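Local atomic coordinates of manganese-binding protein (Chlamydia trachomatis, PDB entry 6NSI), a protein that binds ferrous iron, manganese and nickel ions, preferring iron, and delivers them to the membrane permease of an ABC transporter for import into the cytoplasm. Residues A32-P35 and H36-E39; E39-K42 and G43-D46; E62-A65 and S66-K69. All coordinates share one frame; numbering follows the deposited sequence.

Interaction 1. Residues A32-P35 and H36-E39. With FE (Fe (III) ion), chain B.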
loop_
_atom_site.group_PDB
_atom_site.type_symbol
_atom_site.label_atom_id
_atom_site.label_comp_id
_atom_site.label_asym_id
_atom_site.label_seq_id
_atom_site.Cartn_x
_atom_site.Cartn_y
_atom_site.Cartn_z
ATOM N N ALA A 32 -0.600 2.101 14.747
ATOM C CA ALA A 32 0.817 2.271 14.489
ATOM C C ALA A 32 1.585 0.952 14.377
ATOM O O ALA A 32 2.803 0.941 14.598
ATOM C CB ALA A 32 1.440 3.135 15.584
ATOM N N ILE A 33 0.924 -0.159 14.047
ATOM C CA ILE A 33 1.587 -1.460 14.105
ATOM C C ILE A 33 1.980 -1.921 12.703
ATOM O O ILE A 33 1.253 -1.714 11.725
ATOM C CB ILE A 33 0.740 -2.535 14.830
ATOM C CG1 ILE A 33 0.316 -2.038 16.218
ATOM C CG2 ILE A 33 1.551 -3.849 14.958
ATOM C CD1 ILE A 33 -1.062 -1.515 16.351
ATOM N N ASP A 34 3.162 -2.530 12.621
ATOM C CA ASP A 34 3.705 -3.141 11.415
ATOM C C ASP A 34 2.872 -4.351 11.011
ATOM O O ASP A 34 2.916 -5.376 11.706
ATOM C CB ASP A 34 5.155 -3.550 11.649
ATOM C CG ASP A 34 5.691 -4.442 10.549
ATOM O OD1 ASP A 34 5.330 -4.187 9.381
ATOM O OD2 ASP A 34 6.481 -5.374 10.843
ATOM N N PRO A 35 2.137 -4.297 9.901
ATOM C CA PRO A 35 1.339 -5.464 9.497
ATOM C C PRO A 35 2.192 -6.639 9.077
ATOM O O PRO A 35 1.757 -7.786 9.240
ATOM C CB PRO A 35 0.506 -4.929 8.322
ATOM C CG PRO A 35 1.401 -3.848 7.719
ATOM C CD PRO A 35 2.127 -3.226 8.889
ATOM N N HIS A 36 3.389 -6.386 8.536
ATOM C CA HIS A 36 4.241 -7.464 8.036
ATOM C C HIS A 36 4.511 -8.509 9.109
ATOM O O HIS A 36 4.566 -9.709 8.820
ATOM C CB HIS A 36 5.578 -6.902 7.547
ATOM C CG HIS A 36 5.463 -5.996 6.361
ATOM N ND1 HIS A 36 5.487 -6.463 5.067
ATOM C CD2 HIS A 36 5.352 -4.649 6.276
ATOM C CE1 HIS A 36 5.385 -5.444 4.231
ATOM N NE2 HIS A 36 5.297 -4.333 4.939
ATOM N N SER A 37 4.718 -8.068 10.348
ATOM C CA SER A 37 5.129 -8.954 11.425
ATOM C C SER A 37 4.051 -9.092 12.486
ATOM O O SER A 37 4.346 -9.501 13.617
ATOM C CB SER A 37 6.428 -8.455 12.051
ATOM O OG SER A 37 6.198 -7.225 12.714
ATOM N N TYR A 38 2.808 -8.757 12.143
ATOM C CA TYR A 38 1.725 -8.843 13.104
ATOM C C TYR A 38 1.569 -10.279 13.569
ATOM O O TYR A 38 1.505 -11.204 12.758
ATOM C CB TYR A 38 0.420 -8.356 12.492
ATOM C CG TYR A 38 -0.730 -8.306 13.473
ATOM C CD1 TYR A 38 -0.847 -7.266 14.377
ATOM C CD2 TYR A 38 -1.696 -9.301 13.493
ATOM C CE1 TYR A 38 -1.896 -7.206 15.261
ATOM C CE2 TYR A 38 -2.749 -9.251 14.378
ATOM C CZ TYR A 38 -2.841 -8.205 15.269
ATOM O OH TYR A 38 -3.893 -8.142 16.160
ATOM N N GLU A 39 1.535 -10.467 14.877
ATOM C CA GLU A 39 1.197 -11.756 15.455
ATOM C C GLU A 39 -0.158 -11.611 16.126
ATOM O O GLU A 39 -0.457 -10.567 16.716
ATOM C CB GLU A 39 2.266 -12.234 16.452
ATOM C CG GLU A 39 3.674 -12.378 15.847
ATOM C CD GLU A 39 3.970 -13.785 15.294
ATOM O OE1 GLU A 39 5.110 -14.010 14.805
ATOM O OE2 GLU A 39 3.074 -14.663 15.346
HETATM FE FE FE B . 5.424 -2.465 4.087
HETATM O O HOH W 1 3.921 -6.301 14.002
#

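Interaction 2. Residues E39-K42 and G43-D46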
loop_
_atom_site.group_PDB
_atom_site.type_symbol
_atom_site.label_atom_id
_atom_site.label_comp_id
_atom_site.label_asym_id
_atom_site.label_seq_id
_atom_site.Cartn_x
_atom_site.Cartn_y
_atom_site.Cartn_z
ATOM N N GLU A 39 1.535 -10.467 14.877
ATOM C CA GLU A 39 1.197 -11.756 15.455
ATOM C C GLU A 39 -0.158 -11.611 16.126
ATOM O O GLU A 39 -0.457 -10.567 16.716
ATOM C CB GLU A 39 2.266 -12.234 16.452
ATOM C CG GLU A 39 3.674 -12.378 15.847
ATOM C CD GLU A 39 3.970 -13.785 15.294
ATOM O OE1 GLU A 39 5.110 -14.010 14.805
ATOM O OE2 GLU A 39 3.074 -14.663 15.346
ATOM N N MET A 40 -0.994 -12.637 15.999
ATOM C CA MET A 40 -2.339 -12.524 16.541
ATOM C C MET A 40 -2.290 -12.297 18.043
ATOM O O MET A 40 -1.461 -12.878 18.752
ATOM C CB MET A 40 -3.156 -13.769 16.210
ATOM C CG MET A 40 -3.509 -13.852 14.734
ATOM S SD MET A 40 -3.909 -15.525 14.244
ATOM C CE MET A 40 -5.367 -15.785 15.261
ATOM N N VAL A 41 -3.158 -11.408 18.510
ATOM C CA VAL A 41 -3.334 -11.147 19.920
ATOM C C VAL A 41 -4.563 -11.915 20.400
ATOM O O VAL A 41 -5.358 -12.417 19.607
ATOM C CB VAL A 41 -3.459 -9.628 20.212
ATOM C CG1 VAL A 41 -2.200 -8.878 19.720
ATOM C CG2 VAL A 41 -4.704 -9.060 19.554
ATOM N N LYS A 42 -4.716 -12.017 21.718
ATOM C CA LYS A 42 -5.885 -12.692 22.269
ATOM C C LYS A 42 -7.163 -12.019 21.781
ATOM O O LYS A 42 -7.272 -10.788 21.747
ATOM C CB LYS A 42 -5.832 -12.696 23.798
ATOM C CG LYS A 42 -6.899 -13.573 24.450
ATOM C CD LYS A 42 -7.012 -13.289 25.942
ATOM C CE LYS A 42 -7.657 -14.448 26.686
ATOM N NZ LYS A 42 -7.240 -14.475 28.119
ATOM N N GLY A 43 -8.131 -12.838 21.387
ATOM C CA GLY A 43 -9.353 -12.359 20.798
ATOM C C GLY A 43 -9.364 -12.383 19.285
ATOM O O GLY A 43 -10.447 -12.430 18.687
ATOM N N ASP A 44 -8.188 -12.359 18.652
ATOM C CA ASP A 44 -8.130 -12.388 17.193
ATOM C C ASP A 44 -8.694 -13.696 16.651
ATOM O O ASP A 44 -9.415 -13.702 15.644
ATOM C CB ASP A 44 -6.689 -12.188 16.711
ATOM C CG ASP A 44 -6.246 -10.724 16.749
ATOM O OD1 ASP A 44 -7.096 -9.843 17.000
ATOM O OD2 ASP A 44 -5.038 -10.458 16.530
ATOM N N GLU A 45 -8.373 -14.815 17.304
ATOM C CA GLU A 45 -8.921 -16.105 16.888
ATOM C C GLU A 45 -10.445 -16.092 16.913
ATOM O O GLU A 45 -11.100 -16.661 16.025
ATOM C CB GLU A 45 -8.377 -17.208 17.798
ATOM C CG GLU A 45 -8.685 -18.633 17.348
ATOM C CD GLU A 45 -7.951 -19.674 18.178
ATOM O OE1 GLU A 45 -8.167 -19.718 19.412
ATOM O OE2 GLU A 45 -7.157 -20.443 17.591
ATOM N N ASP A 46 -11.024 -15.450 17.934
ATOM C CA ASP A 46 -12.475 -15.339 18.039
ATOM C C ASP A 46 -13.045 -14.388 16.997
ATOM O O ASP A 46 -14.175 -14.587 16.535
ATOM C CB ASP A 46 -12.873 -14.873 19.441
ATOM C CG ASP A 46 -12.351 -15.785 20.533
ATOM O OD1 ASP A 46 -12.370 -17.028 20.351
ATOM O OD2 ASP A 46 -11.928 -15.253 21.579
#

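Interaction 3. Residues E62-A65 and S66-K69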
loop_
_atom_site.group_PDB
_atom_site.type_symbol
_atom_site.label_atom_id
_atom_site.label_comp_id
_atom_site.label_asym_id
_atom_site.label_seq_id
_atom_site.Cartn_x
_atom_site.Cartn_y
_atom_site.Cartn_z
ATOM N N GLU A 62 0.481 -11.287 5.230
ATOM C CA GLU A 62 0.063 -11.991 6.444
ATOM C C GLU A 62 0.982 -13.182 6.711
ATOM O O GLU A 62 0.528 -14.310 6.866
ATOM C CB GLU A 62 -1.397 -12.428 6.310
ATOM C CG GLU A 62 -2.404 -11.269 6.161
ATOM C CD GLU A 62 -2.716 -10.899 4.699
ATOM O OE1 GLU A 62 -2.372 -11.677 3.772
ATOM O OE2 GLU A 62 -3.307 -9.818 4.467
ATOM N N HIS A 63 2.295 -12.955 6.758
ATOM C CA HIS A 63 3.264 -14.048 6.708
ATOM C C HIS A 63 3.759 -14.505 8.077
ATOM O O HIS A 63 4.577 -15.428 8.147
ATOM C CB HIS A 63 4.461 -13.656 5.830
ATOM C CG HIS A 63 5.552 -12.943 6.570
ATOM N ND1 HIS A 63 6.535 -13.609 7.274
ATOM C CD2 HIS A 63 5.821 -11.622 6.704
ATOM C CE1 HIS A 63 7.356 -12.728 7.820
ATOM N NE2 HIS A 63 6.944 -11.515 7.488
ATOM N N SER A 64 3.299 -13.883 9.160
ATOM C CA SER A 64 3.664 -14.332 10.494
ATOM C C SER A 64 3.121 -15.733 10.766
ATOM O O SER A 64 2.081 -16.138 10.239
ATOM C CB SER A 64 3.137 -13.356 11.538
ATOM O OG SER A 64 1.806 -13.681 11.913
ATOM N N ALA A 65 3.857 -16.480 11.598
ATOM C CA ALA A 65 3.470 -17.846 11.933
ATOM C C ALA A 65 2.088 -17.904 12.568
ATOM O O ALA A 65 1.364 -18.886 12.382
ATOM C CB ALA A 65 4.507 -18.465 12.872
ATOM N N SER A 66 1.716 -16.867 13.323
ATOM C CA SER A 66 0.379 -16.776 13.908
ATOM C C SER A 66 -0.702 -16.787 12.831
ATOM O O SER A 66 -1.648 -17.584 12.883
ATOM C CB SER A 66 0.282 -15.490 14.732
ATOM O OG SER A 66 -0.781 -15.553 15.655
ATOM N N LEU A 67 -0.580 -15.889 11.850
ATOM C CA LEU A 67 -1.617 -15.736 10.835
ATOM C C LEU A 67 -1.630 -16.919 9.873
ATOM O O LEU A 67 -2.703 -17.356 9.437
ATOM C CB LEU A 67 -1.419 -14.417 10.081
ATOM C CG LEU A 67 -1.482 -13.118 10.908
ATOM C CD1 LEU A 67 -0.911 -11.910 10.154
ATOM C CD2 LEU A 67 -2.902 -12.819 11.369
ATOM N N ARG A 68 -0.450 -17.463 9.542
ATOM C CA ARG A 68 -0.394 -18.610 8.639
ATOM C C ARG A 68 -1.140 -19.818 9.204
ATOM O O ARG A 68 -1.788 -20.551 8.447
ATOM C CB ARG A 68 1.052 -18.980 8.334
ATOM C CG ARG A 68 1.722 -18.111 7.298
ATOM C CD ARG A 68 3.217 -18.075 7.551
ATOM N NE ARG A 68 3.976 -18.805 6.538
ATOM C CZ ARG A 68 4.401 -18.271 5.395
ATOM N NH1 ARG A 68 4.133 -17.000 5.120
ATOM N NH2 ARG A 68 5.087 -19.007 4.524
ATOM N N LYS A 69 -1.060 -20.047 10.527
ATOM C CA LYS A 69 -1.806 -21.155 11.142
ATOM C C LYS A 69 -3.294 -21.028 10.860
ATOM O O LYS A 69 -3.963 -22.009 10.503
ATOM C CB LYS A 69 -1.602 -21.203 12.661
ATOM C CG LYS A 69 -0.176 -21.290 13.165
ATOM C CD LYS A 69 -0.099 -21.329 14.716
ATOM C CE LYS A 69 -1.066 -20.337 15.400
ATOM N NZ LYS A 69 -0.425 -19.367 16.364
#

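Interaction 1. Residues A32-P35 and H36-E39
The D34 carboxylate folds back onto H36 and S37 in a local side-chain-to-backbone contact, within the loop that runs from strand 24-27 to helix 44-50. With CG anti to the backbone N (chi1 168°), D34 swings its two oxygens toward the residues that follow. OD1 accepts from H36 N at 3.1 Å in a bent bond (137°), the donor standing above the carboxylate plane, while OD2 takes the S37 hydroxyl through a short OG to OD2 bond of 2.6 Å. The amide of S37 adds a weak bond to the same OD2. An aspartate or asparagine side-chain oxygen accepting the amide two residues on makes an Asx turn, here D34 to H36 with P35 between. Overlapping it, Y38 N donates to P35 O at 3.2 Å with a nearly straight N-H (168°), closing a backbone turn from P35 to Y38. A water adds a further link, donating to D34 O at 2.7 Å and to S37 OG.

The turn carries a metal ligand. H36 NE2 binds the iron(III) ion at 2.1 Å, and H102, H168 and D260 complete the site. D34 OD1, the oxygen that holds the H36 amide, also lies in the plane of the imidazole at its CD2 edge, 3.1 Å away. The negative charge beside the ring may polarise it, and backbone and ring of the ligand are thus met by one second-shell atom. I33 CG2 touches the edge of the Y38 ring, near its plane; the Y38 hydroxyl is bonded to D44.

Interaction 2. Residues E39-K42 and G43-D46
M40 lies against the start of the helix, its CB 3.8 Å from D44 OD2. Its chain, bent at chi3 (63°), brings the CE methyl alongside the backbone of E45, 3.8 Å from E45 N, and also rests on L67 and H70 of helix 65-71. At V41 the backbone is bonded in both directions to one residue. V41 N donates to D44 OD2 at 2.9 Å, approaching from above the carboxylate plane, and V41 O accepts from D44 N at 3.0 Å. The CG2 methyl of V41 lies against the same carboxylate, 3.3 Å from D44 OD2. K42 and G43 are the two central residues of the turn, G43 at a positive phi of 97°, which glycine adopts without a side chain pressing on K42 O. The D44 carboxylate has a second partner in Y38, and its OD1 forms a salt bridge with R47; these several grips fix its rotation, and D44 is buried although the contact as a whole lies at the surface. The arrangement is a type II beta turn, V41 to D44, whose glycine doubles as N-cap of helix 44-50 and whose aspartate ties back the incoming loop.

Interaction 3. Residues E62-A65 and S66-K69
S64 and L67 meet in the hydrogen bonding that starts helix 65-71. S64 OG accepts from L67 N at 3.3 Å along a straight N-H, the capping bond that makes S64 the N-cap. Its chi1 of 87° sets the hydroxyl between the backbone N and the carbonyl carbon, where it meets L67 N; OG also donates to Y38 O in the neighbouring loop. Regular helical bonds follow, R68 N to S64 O at 2.9 Å and K69 N to A65 O at 3.3 Å.

The apolar contact is L67 CD1 against E62 CB at 3.9 Å, while L67 CG packs on the capping hydroxyl, 3.5 Å from S64 OG.

The long basic side chains turn back on the carbonyls through their methylenes. R68 CD sits 3.0 Å from H63 O, with NH1 brought obliquely to H63 CB, and K69 CG comes equally near A65 O.

Along the chain the unit falls between strands 54-56 and 77-79, adjacent and parallel in the sheet, which helix 65-71 helps connect. The E62 carboxylate is tied to the amides of N57 and G58 just after strand 54-56, while L67 packs on M7 and the S66 amide meets E39, joining the helix to the loop before helix 44-50.

In the fold
Along the chain the interactions come in order, and interactions 1 and 2 share E39 on one loop leading from strand 24-27 into helix 44-50. Interaction 3 follows after strand 54-56. Their centres lie 11 to 13 Å apart on the same side of the chain's centre, in the part of the fold that contains the four-stranded parallel sheet. The polar end of Y38 joins interaction 1 to interaction 2, and a weak hydrogen bond between M40 N and S66 OG joins interactions 2 and 3. The loop that presents an iron ligand is thereby tied to the N-terminal ends of two helices, consistent with a loop that is anchored at its far end while it presents the histidine.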